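Local atomic coordinates of amphiphysin (Drosophila melanogaster, PDB entry 1URU), a protein that probably senses or generates curved membranes in endocytosis, through a coiled-coil BAR domain that pairs with a second copy into a dimer. Residues 34-39 with 136-141; 68-73 with 104-109; 96-101 with 226-231; 126-131 with 194-199. One frame throughout, in Å; residues are numbered along the deposited sequence.

Contact 1: residues 34-39 with 136-141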
# COMPACT_ATOMS: atom_id res chain seq x y z
N THR A 34 45.94 15.66 -14.92
CA THR A 34 46.86 15.77 -13.80
C THR A 34 46.29 14.89 -12.71
O THR A 34 45.18 14.40 -12.87
CB THR A 34 46.96 17.20 -13.29
OG1 THR A 34 45.67 17.64 -12.86
CG2 THR A 34 47.38 18.20 -14.42
N ALA A 35 47.04 14.68 -11.63
CA ALA A 35 46.56 13.90 -10.48
C ALA A 35 45.35 14.57 -9.82
O ALA A 35 44.39 13.90 -9.43
CB ALA A 35 47.64 13.69 -9.49
N ASP A 36 45.39 15.90 -9.73
CA ASP A 36 44.27 16.67 -9.19
C ASP A 36 42.98 16.61 -10.01
O ASP A 36 41.89 16.57 -9.44
CB ASP A 36 44.68 18.13 -8.99
CG ASP A 36 45.72 18.27 -7.92
OD1 ASP A 36 45.76 17.37 -7.05
OD2 ASP A 36 46.56 19.21 -7.89
N GLU A 37 43.11 16.60 -11.33
CA GLU A 37 41.95 16.51 -12.22
C GLU A 37 41.35 15.12 -12.11
O GLU A 37 40.14 14.96 -12.13
CB GLU A 37 42.34 16.86 -13.67
CG GLU A 37 42.76 18.32 -13.89
CD GLU A 37 43.09 18.65 -15.34
OE1 GLU A 37 43.71 17.80 -16.04
OE2 GLU A 37 42.73 19.75 -15.81
N ILE A 38 42.19 14.10 -11.97
CA ILE A 38 41.72 12.74 -11.68
C ILE A 38 40.96 12.70 -10.37
O ILE A 38 39.97 12.00 -10.26
CB ILE A 38 42.94 11.74 -11.63
CG1 ILE A 38 43.34 11.32 -13.04
CG2 ILE A 38 42.66 10.50 -10.78
CD1 ILE A 38 44.83 11.11 -13.21
N PHE A 39 41.44 13.42 -9.36
CA PHE A 39 40.81 13.41 -8.04
C PHE A 39 39.43 14.01 -8.16
O PHE A 39 38.48 13.49 -7.58
CB PHE A 39 41.64 14.23 -7.04
CG PHE A 39 41.11 14.21 -5.64
CD1 PHE A 39 41.62 13.33 -4.70
CD2 PHE A 39 40.12 15.10 -5.25
CE1 PHE A 39 41.13 13.32 -3.40
CE2 PHE A 39 39.62 15.10 -3.95
CZ PHE A 39 40.12 14.20 -3.03
N GLU A 136 36.57 16.54 2.72
CA GLU A 136 36.61 17.93 3.18
C GLU A 136 37.83 18.15 4.09
O GLU A 136 38.33 19.26 4.19
CB GLU A 136 35.29 18.30 3.91
CG GLU A 136 34.13 18.56 2.94
CD GLU A 136 32.72 18.43 3.55
OE1 GLU A 136 32.44 17.49 4.31
OE2 GLU A 136 31.86 19.27 3.21
N LYS A 137 38.31 17.09 4.73
CA LYS A 137 39.58 17.16 5.45
C LYS A 137 40.77 17.24 4.49
O LYS A 137 41.72 17.92 4.77
CB LYS A 137 39.76 15.98 6.40
CG LYS A 137 40.80 16.23 7.47
CD LYS A 137 40.98 15.01 8.39
CE LYS A 137 42.45 14.78 8.78
NZ LYS A 137 42.77 13.33 8.99
N ARG A 138 40.73 16.53 3.37
CA ARG A 138 41.82 16.62 2.39
C ARG A 138 41.84 18.01 1.80
O ARG A 138 42.89 18.64 1.80
CB ARG A 138 41.67 15.56 1.30
CG ARG A 138 42.68 15.66 0.15
CD ARG A 138 42.22 16.53 -1.02
NE ARG A 138 42.91 16.16 -2.25
CZ ARG A 138 43.00 16.92 -3.34
NH1 ARG A 138 42.44 18.13 -3.39
NH2 ARG A 138 43.65 16.46 -4.41
N ASN A 139 40.69 18.49 1.32
CA ASN A 139 40.58 19.82 0.71
C ASN A 139 41.04 20.91 1.68
O ASN A 139 41.66 21.88 1.29
CB ASN A 139 39.15 20.10 0.22
CG ASN A 139 38.66 19.09 -0.84
OD1 ASN A 139 39.38 18.18 -1.23
ND2 ASN A 139 37.42 19.24 -1.30
N ARG A 140 40.79 20.73 2.96
CA ARG A 140 41.17 21.72 3.97
C ARG A 140 42.70 21.71 4.15
O ARG A 140 43.36 22.74 4.02
CB ARG A 140 40.43 21.39 5.26
CG ARG A 140 40.60 22.33 6.43
CD ARG A 140 39.76 21.90 7.64
NE ARG A 140 38.41 21.50 7.21
CZ ARG A 140 37.80 20.34 7.48
NH1 ARG A 140 38.40 19.39 8.22
NH2 ARG A 140 36.56 20.11 7.02
N LYS A 141 43.26 20.53 4.42
CA LYS A 141 44.70 20.32 4.55
C LYS A 141 45.50 20.81 3.32
O LYS A 141 46.69 21.13 3.45
CB LYS A 141 45.01 18.83 4.81
CG LYS A 141 44.26 18.16 5.98
CD LYS A 141 45.08 18.07 7.28
CE LYS A 141 44.37 18.73 8.48
NZ LYS A 141 45.32 19.53 9.32

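Contact 2: residues 68-73 with 104-109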
# COMPACT_ATOMS: atom_id res chain seq x y z
N ARG A 68 3.45 -1.45 4.59
CA ARG A 68 2.96 -1.64 5.94
C ARG A 68 1.50 -1.23 6.02
O ARG A 68 0.66 -2.02 6.45
CB ARG A 68 3.80 -0.82 6.95
CG ARG A 68 4.75 -1.65 7.81
CD ARG A 68 6.05 -0.95 8.26
NE ARG A 68 7.19 -1.88 8.17
CZ ARG A 68 8.37 -1.75 8.80
NH1 ARG A 68 8.61 -0.72 9.62
NH2 ARG A 68 9.33 -2.67 8.64
N ALA A 69 1.19 -0.03 5.56
CA ALA A 69 -0.20 0.45 5.57
C ALA A 69 -1.12 -0.42 4.70
O ALA A 69 -2.31 -0.58 5.03
CB ALA A 69 -0.26 1.89 5.09
N ALA A 70 -0.59 -0.98 3.62
CA ALA A 70 -1.36 -1.86 2.74
C ALA A 70 -1.69 -3.21 3.43
O ALA A 70 -2.80 -3.72 3.31
CB ALA A 70 -0.61 -2.10 1.42
N GLN A 71 -0.69 -3.75 4.14
CA GLN A 71 -0.84 -4.92 4.99
C GLN A 71 -1.99 -4.72 5.97
O GLN A 71 -2.91 -5.56 6.08
CB GLN A 71 0.48 -5.13 5.75
CG GLN A 71 0.44 -6.20 6.86
CD GLN A 71 1.74 -6.30 7.63
OE1 GLN A 71 2.52 -5.36 7.68
NE2 GLN A 71 1.96 -7.45 8.25
N ALA A 72 -1.93 -3.60 6.69
CA ALA A 72 -2.96 -3.21 7.64
C ALA A 72 -4.33 -3.15 7.01
O ALA A 72 -5.27 -3.60 7.61
CB ALA A 72 -2.64 -1.87 8.27
N ALA A 73 -4.43 -2.59 5.81
CA ALA A 73 -5.73 -2.40 5.18
C ALA A 73 -6.26 -3.71 4.63
O ALA A 73 -7.46 -3.93 4.65
CB ALA A 73 -5.66 -1.36 4.07
N SER A 104 0.18 -13.76 7.19
CA SER A 104 1.55 -14.18 7.42
C SER A 104 2.47 -13.89 6.27
O SER A 104 3.60 -13.51 6.49
CB SER A 104 1.58 -15.67 7.70
OG SER A 104 0.95 -15.93 8.93
N LEU A 105 2.01 -14.07 5.03
CA LEU A 105 2.82 -13.71 3.87
C LEU A 105 3.10 -12.22 3.89
O LEU A 105 4.23 -11.79 3.63
CB LEU A 105 2.13 -14.05 2.57
CG LEU A 105 1.90 -15.53 2.30
CD1 LEU A 105 1.00 -15.69 1.09
CD2 LEU A 105 3.20 -16.24 2.07
N TRP A 106 2.07 -11.44 4.19
CA TRP A 106 2.23 -10.00 4.25
C TRP A 106 3.25 -9.66 5.33
O TRP A 106 4.00 -8.69 5.20
CB TRP A 106 0.91 -9.30 4.57
CG TRP A 106 0.05 -8.89 3.37
CD1 TRP A 106 -1.03 -9.58 2.85
CD2 TRP A 106 0.18 -7.71 2.57
NE1 TRP A 106 -1.56 -8.88 1.79
CE2 TRP A 106 -0.84 -7.73 1.59
CE3 TRP A 106 1.06 -6.62 2.58
CZ2 TRP A 106 -1.02 -6.71 0.64
CZ3 TRP A 106 0.89 -5.60 1.63
CH2 TRP A 106 -0.14 -5.65 0.68
N ALA A 107 3.31 -10.45 6.40
CA ALA A 107 4.28 -10.19 7.45
C ALA A 107 5.73 -10.63 7.13
O ALA A 107 6.65 -9.95 7.58
CB ALA A 107 3.82 -10.77 8.75
N ASP A 108 5.94 -11.74 6.40
CA ASP A 108 7.29 -12.10 5.93
C ASP A 108 7.75 -10.92 5.07
O ASP A 108 8.78 -10.31 5.35
CB ASP A 108 7.38 -13.39 5.07
CG ASP A 108 6.63 -14.57 5.66
OD1 ASP A 108 6.40 -14.57 6.89
OD2 ASP A 108 6.22 -15.55 4.96
N PHE A 109 6.95 -10.62 4.04
CA PHE A 109 7.20 -9.56 3.07
C PHE A 109 7.68 -8.30 3.79
O PHE A 109 8.77 -7.84 3.52
CB PHE A 109 5.92 -9.30 2.25
CG PHE A 109 6.09 -8.29 1.14
CD1 PHE A 109 7.10 -8.41 0.19
CD2 PHE A 109 5.21 -7.20 1.03
CE1 PHE A 109 7.24 -7.46 -0.84
CE2 PHE A 109 5.34 -6.26 0.02
CZ PHE A 109 6.35 -6.38 -0.91

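Contact 3: residues 96-101 with 226-231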
# COMPACT_ATOMS: atom_id res chain seq x y z
N GLN A 96 -11.58 -18.50 6.50
CA GLN A 96 -10.84 -18.09 7.68
C GLN A 96 -9.39 -18.49 7.48
O GLN A 96 -8.50 -17.69 7.73
CB GLN A 96 -11.34 -18.78 8.93
CG GLN A 96 -12.75 -18.45 9.33
CD GLN A 96 -12.94 -17.00 9.75
OE1 GLN A 96 -12.10 -16.44 10.46
NE2 GLN A 96 -14.04 -16.40 9.32
N ALA A 97 -9.17 -19.71 6.99
CA ALA A 97 -7.85 -20.31 6.94
C ALA A 97 -6.94 -19.63 5.93
O ALA A 97 -5.78 -19.30 6.22
CB ALA A 97 -7.96 -21.79 6.61
N GLN A 98 -7.48 -19.42 4.74
CA GLN A 98 -6.71 -18.90 3.63
C GLN A 98 -6.44 -17.40 3.84
O GLN A 98 -5.49 -16.84 3.31
CB GLN A 98 -7.46 -19.14 2.34
CG GLN A 98 -6.56 -19.48 1.18
CD GLN A 98 -6.08 -20.90 1.17
OE1 GLN A 98 -6.80 -21.80 1.56
NE2 GLN A 98 -4.87 -21.10 0.68
N THR A 99 -7.30 -16.79 4.64
CA THR A 99 -7.12 -15.43 5.10
C THR A 99 -5.96 -15.30 6.08
O THR A 99 -5.15 -14.38 5.96
CB THR A 99 -8.41 -15.00 5.76
OG1 THR A 99 -9.34 -14.62 4.74
CG2 THR A 99 -8.25 -13.75 6.65
N GLY A 100 -5.89 -16.19 7.06
CA GLY A 100 -4.79 -16.20 8.01
C GLY A 100 -3.46 -16.43 7.30
O GLY A 100 -2.46 -15.77 7.60
N ALA A 101 -3.45 -17.35 6.34
CA ALA A 101 -2.28 -17.60 5.52
C ALA A 101 -1.73 -16.31 4.89
O ALA A 101 -0.51 -16.11 4.82
CB ALA A 101 -2.61 -18.63 4.43
N TYR A 226 -5.07 -16.45 -3.36
CA TYR A 226 -6.21 -15.82 -3.99
C TYR A 226 -6.90 -16.75 -4.99
O TYR A 226 -8.10 -16.61 -5.15
CB TYR A 226 -5.86 -14.44 -4.60
CG TYR A 226 -5.95 -13.30 -3.59
CD1 TYR A 226 -4.85 -12.51 -3.26
CD2 TYR A 226 -7.14 -13.04 -2.94
CE1 TYR A 226 -4.95 -11.47 -2.31
CE2 TYR A 226 -7.25 -12.03 -2.02
CZ TYR A 226 -6.17 -11.24 -1.70
OH TYR A 226 -6.37 -10.26 -0.77
N SER A 227 -6.22 -17.71 -5.62
CA SER A 227 -6.95 -18.65 -6.49
C SER A 227 -7.61 -19.72 -5.65
O SER A 227 -8.63 -20.27 -6.04
CB SER A 227 -6.10 -19.28 -7.60
OG SER A 227 -4.99 -19.96 -7.12
N GLU A 228 -7.05 -20.02 -4.49
CA GLU A 228 -7.76 -20.85 -3.54
C GLU A 228 -9.07 -20.16 -3.14
O GLU A 228 -10.12 -20.80 -3.08
CB GLU A 228 -6.89 -21.16 -2.31
CG GLU A 228 -7.01 -22.58 -1.75
CD GLU A 228 -6.85 -23.66 -2.83
OE1 GLU A 228 -7.81 -23.86 -3.62
OE2 GLU A 228 -5.77 -24.30 -2.88
N LEU A 229 -9.01 -18.85 -2.90
CA LEU A 229 -10.16 -18.07 -2.47
C LEU A 229 -11.19 -17.97 -3.60
O LEU A 229 -12.40 -18.09 -3.39
CB LEU A 229 -9.70 -16.66 -2.06
CG LEU A 229 -9.05 -16.49 -0.69
CD1 LEU A 229 -8.50 -15.10 -0.55
CD2 LEU A 229 -10.04 -16.76 0.42
N GLU A 230 -10.69 -17.77 -4.80
CA GLU A 230 -11.52 -17.82 -5.98
C GLU A 230 -12.30 -19.13 -6.05
O GLU A 230 -13.49 -19.11 -6.31
CB GLU A 230 -10.66 -17.70 -7.23
CG GLU A 230 -11.11 -16.61 -8.18
CD GLU A 230 -10.15 -16.41 -9.33
OE1 GLU A 230 -8.94 -16.77 -9.23
OE2 GLU A 230 -10.63 -15.89 -10.35
N ALA A 231 -11.62 -20.26 -5.80
CA ALA A 231 -12.21 -21.59 -5.96
C ALA A 231 -13.30 -21.80 -4.94
O ALA A 231 -14.42 -22.09 -5.29
CB ALA A 231 -11.17 -22.68 -5.84

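Contact 4: residues 126-131 with 194-199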
# COMPACT_ATOMS: atom_id res chain seq x y z
N GLY A 126 25.30 4.85 4.65
CA GLY A 126 25.87 5.55 5.79
C GLY A 126 27.37 5.74 5.68
O GLY A 126 27.96 6.57 6.39
N GLN A 127 28.01 4.98 4.80
CA GLN A 127 29.45 5.13 4.64
C GLN A 127 29.81 6.37 3.84
O GLN A 127 30.95 6.83 3.93
CB GLN A 127 30.08 3.87 4.05
CG GLN A 127 29.76 3.60 2.61
CD GLN A 127 29.90 2.13 2.25
OE1 GLN A 127 30.51 1.36 2.97
NE2 GLN A 127 29.32 1.75 1.12
N PHE A 128 28.84 6.97 3.16
CA PHE A 128 29.09 8.19 2.37
C PHE A 128 29.36 9.49 3.15
O PHE A 128 30.29 10.22 2.80
CB PHE A 128 27.98 8.41 1.34
CG PHE A 128 27.93 7.35 0.29
CD1 PHE A 128 27.05 6.29 0.40
CD2 PHE A 128 28.80 7.38 -0.77
CE1 PHE A 128 27.01 5.29 -0.54
CE2 PHE A 128 28.76 6.38 -1.74
CZ PHE A 128 27.86 5.33 -1.61
N PRO A 129 28.56 9.83 4.16
CA PRO A 129 28.86 11.02 4.99
C PRO A 129 30.24 11.04 5.66
O PRO A 129 30.80 12.11 5.78
CB PRO A 129 27.72 11.04 6.02
CG PRO A 129 27.09 9.73 5.95
CD PRO A 129 27.27 9.24 4.53
N GLU A 130 30.77 9.89 6.06
CA GLU A 130 32.10 9.81 6.72
C GLU A 130 33.27 9.93 5.70
O GLU A 130 34.38 10.34 6.03
CB GLU A 130 32.18 8.50 7.53
CG GLU A 130 33.40 8.30 8.43
CD GLU A 130 33.35 6.95 9.17
OE1 GLU A 130 33.30 5.87 8.51
OE2 GLU A 130 33.34 6.96 10.44
N MSE A 131 32.98 9.55 4.46
CA MSE A 131 33.86 9.71 3.32
C MSE A 131 33.87 11.15 2.91
O MSE A 131 34.91 11.70 2.63
CB MSE A 131 33.36 8.86 2.15
CG MSE A 131 34.31 8.75 0.95
SE MSE A 131 36.25 8.13 1.35
CE MSE A 131 35.97 6.32 1.57
N PRO A 194 37.76 5.57 -5.63
CA PRO A 194 37.41 4.62 -6.70
C PRO A 194 37.06 3.22 -6.21
O PRO A 194 36.24 2.56 -6.82
CB PRO A 194 38.69 4.57 -7.56
CG PRO A 194 39.74 5.12 -6.72
CD PRO A 194 39.11 6.11 -5.81
N ALA A 195 37.72 2.77 -5.16
CA ALA A 195 37.40 1.53 -4.50
C ALA A 195 35.94 1.50 -4.12
O ALA A 195 35.27 0.52 -4.39
CB ALA A 195 38.29 1.35 -3.25
N LEU A 196 35.45 2.58 -3.50
CA LEU A 196 34.05 2.72 -3.06
C LEU A 196 33.10 2.81 -4.22
O LEU A 196 31.99 2.28 -4.17
CB LEU A 196 33.88 3.98 -2.18
CG LEU A 196 32.48 4.46 -1.69
CD1 LEU A 196 31.65 3.36 -0.99
CD2 LEU A 196 32.64 5.64 -0.74
N TYR A 197 33.52 3.51 -5.26
CA TYR A 197 32.75 3.62 -6.48
C TYR A 197 32.52 2.27 -7.13
O TYR A 197 31.45 2.01 -7.67
CB TYR A 197 33.46 4.57 -7.46
CG TYR A 197 32.58 4.98 -8.60
CD1 TYR A 197 31.37 5.64 -8.37
CD2 TYR A 197 32.92 4.68 -9.92
CE1 TYR A 197 30.52 6.00 -9.41
CE2 TYR A 197 32.09 5.05 -10.98
CZ TYR A 197 30.88 5.70 -10.71
OH TYR A 197 30.05 6.06 -11.74
N ASP A 198 33.52 1.40 -7.07
CA ASP A 198 33.40 0.09 -7.70
C ASP A 198 32.51 -0.81 -6.88
O ASP A 198 31.72 -1.56 -7.44
CB ASP A 198 34.77 -0.53 -7.93
CG ASP A 198 35.57 0.25 -8.98
OD1 ASP A 198 34.92 0.72 -9.96
OD2 ASP A 198 36.81 0.45 -8.90
N SER A 199 32.58 -0.72 -5.56
CA SER A 199 31.63 -1.39 -4.68
C SER A 199 30.16 -1.21 -5.10
O SER A 199 29.35 -2.09 -4.84
CB SER A 199 31.80 -0.94 -3.23
OG SER A 199 31.41 0.41 -3.07

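Contact 1: residues 34-39 with 136-141
A stacked cation-pi pair bridges the start of helix 35-84 and the later part of helix 92-156 in the three-helix coiled coil of the BAR domain: the guanidinium of Arg138 lies flat on the ring of Phe39. The two planes are 18° apart, and Arg138 CZ sits 3.7 Å from the centroid of the Phe39 ring, almost straight above it. Arg138 NE comes within 3.5 Å of Phe39 CZ. Both side chains leave their helices with CG anti to the backbone N (chi1 -177° for Phe39, 174° for Arg138) and arrive from opposite directions, spanning segment axes 14.1 Å apart. At the guanidinium edge, Arg138 NH2 forms a long salt bridge of 3.5 Å with Asp36 OD1, the carboxylate turned steeply to the guanidinium plane. The same NH2 donates to Asn186 OD1, so polar partners hold the group over the ring. Thr34, at the N-cap just before Ala35, forms a capping box with Glu37: Glu37 N bonds to Thr34 OG1 at 3.2 Å, and Thr34 N bonds back to Glu37 OE1. Helix 172-239 packs against the pair, with Leu189 touching both Phe39 and Arg138, and His190 meeting the Phe39 ring edge-to-face.

Contact 2: residues 68-73 with 104-109
Trp106 and Gln71 bury the most surface here, with Ala70 adding a smaller share, where helices 35-84 and 92-156 run antiparallel at 170° with segment axes 10.2 Å apart. Trp106 directs its indole at the other helix and lays one face of its six-membered ring against the backbone of Ala70 and Gln71. Gln71 CA stands 3.9 Å from the centroid of that ring, over the face, as a CH-pi contact. Gln71 N lies 3.5 Å from Trp106 CZ3 on the same face, and Gln71 CB is 3.6 Å from Trp106 CE3. Farther out on the ring, the methyl CB of Ala70 meets Trp106 CH2 at 3.7 Å. With CG anti to the backbone N (chi1 171°) and an extended chain beyond it, Gln71 runs alongside Trp106, head to tail. Its CG passes beside Trp106 CB, and its terminal amide, turned 16° from the indole plane, reaches the next residue of the helix, where NE2 is 3.7 Å from Ala107 CA. Phe218 of helix 172-239 meets Trp106 edge-to-face and stacks with Phe109, while Ala73 packs on Asn62 of the second subunit. The small side chain of Ala70 probably helps the indole lie close to the main chain. Across these segments the contact is dispersive, made by an aromatic face, a methyl, aliphatic carbons and main-chain atoms; even the amide of Gln71 meets its neighbour by packing alone.

Contact 3: residues 96-101 with 226-231
Gln98 and Glu228 meet obliquely between helices 92-156 and 172-239, their amide and carboxylate planes 69° apart. The bent chain of Gln98 (chi2 79°) turns its amide toward the aliphatic part of Glu228, so that all three end atoms lie near Glu228 CB and CG. Gln98 OE1 is 3.4 Å from Glu228 CG, Gln98 CD is 3.5 Å from the same CG, and Gln98 NE2 is 3.6 Å from Glu228 CB. Glu228 starts toward the other helix, but its own bend at chi2 (51°) leads the carboxylate away from the amide. Nearer the backbone, Leu229 brings one branch across: its CD2 lies 4.0 Å from Gln98 CB. The backbones are closest at this pair, with Gln98 CA and Leu229 CA 7.1 Å apart. Gln98 also touches Ile225, one turn earlier on helix 172-239, while Leu229 packs on Phe212 of the second subunit. The contact thus joins the helix pair next to the dimer interface. Polar at their ends, Gln98 and Glu228 nevertheless touch through carbon: the amide rests on methylene groups, and the Glu228 charge takes no part in the grip, which is van der Waals in kind.

Contact 4: residues 126-131 with 194-199
This is a mainly apolar helix-helix packing contact, its centre about 10 Å from the centre of the chain, where helix 92-156 faces helix 172-239 antiparallel at 165° with segment axes 12.4 Å apart. Leu196 is its focus and buries by far the most surface; it points toward helix 92-156, with CG anti to the backbone N (chi1 174°), and its two methyls go to different partners. CD1 packs alongside the end of Gln127, 3.5 Å from Gln127 NE2, the two side chains lying side by side with their ends pointing opposite ways. CD2 lies between the other two residues: it is 4.1 Å from Phe128 CE2, approaching that ring obliquely, and 3.9 Å from CG of Met131, a selenomethionine in the crystal. Met131 and Leu196 reach toward each other tip to tip, and the bends of Met131 at chi2 and chi3 bring its CE to 4.1 Å from Leu196 CD2. Helix 35-84 packs alongside, with Phe46 against Met131 and Gln49 and Gln50 against Phe128; the side chain of Gln49 also donates to Leu196 O. Both helices are kinked here, at residues 128 and 129 and at 194, with Pro129 and Pro194 lacking an N-H for the usual helical bond. Bent, three-helix antiparallel coiled coils are the hallmark of the BAR fold, whose long helices curve to give the dimer its arched form.

All four contacts use helix 92-156, the second of the three long helices: contacts 1 and 2 pair it with helix 35-84, contacts 3 and 4 with helix 172-239. Contacts 1 and 2 lie on opposite sides of the chain's centre, their centres 48 Å apart, and the centres of contacts 1 and 3 are 61 Å apart. The centres of contacts 4 and 1 are about 16 Å apart, those of contacts 3 and 2 about 15 Å. Along helix 92-156 the order is contact 3, contact 2, contact 4, contact 1. Contacts 2 and 3 border the second subunit, contact 4 reaches it through Tyr197, and contact 1 touches no other chain, consistent with a place farther out on the arm.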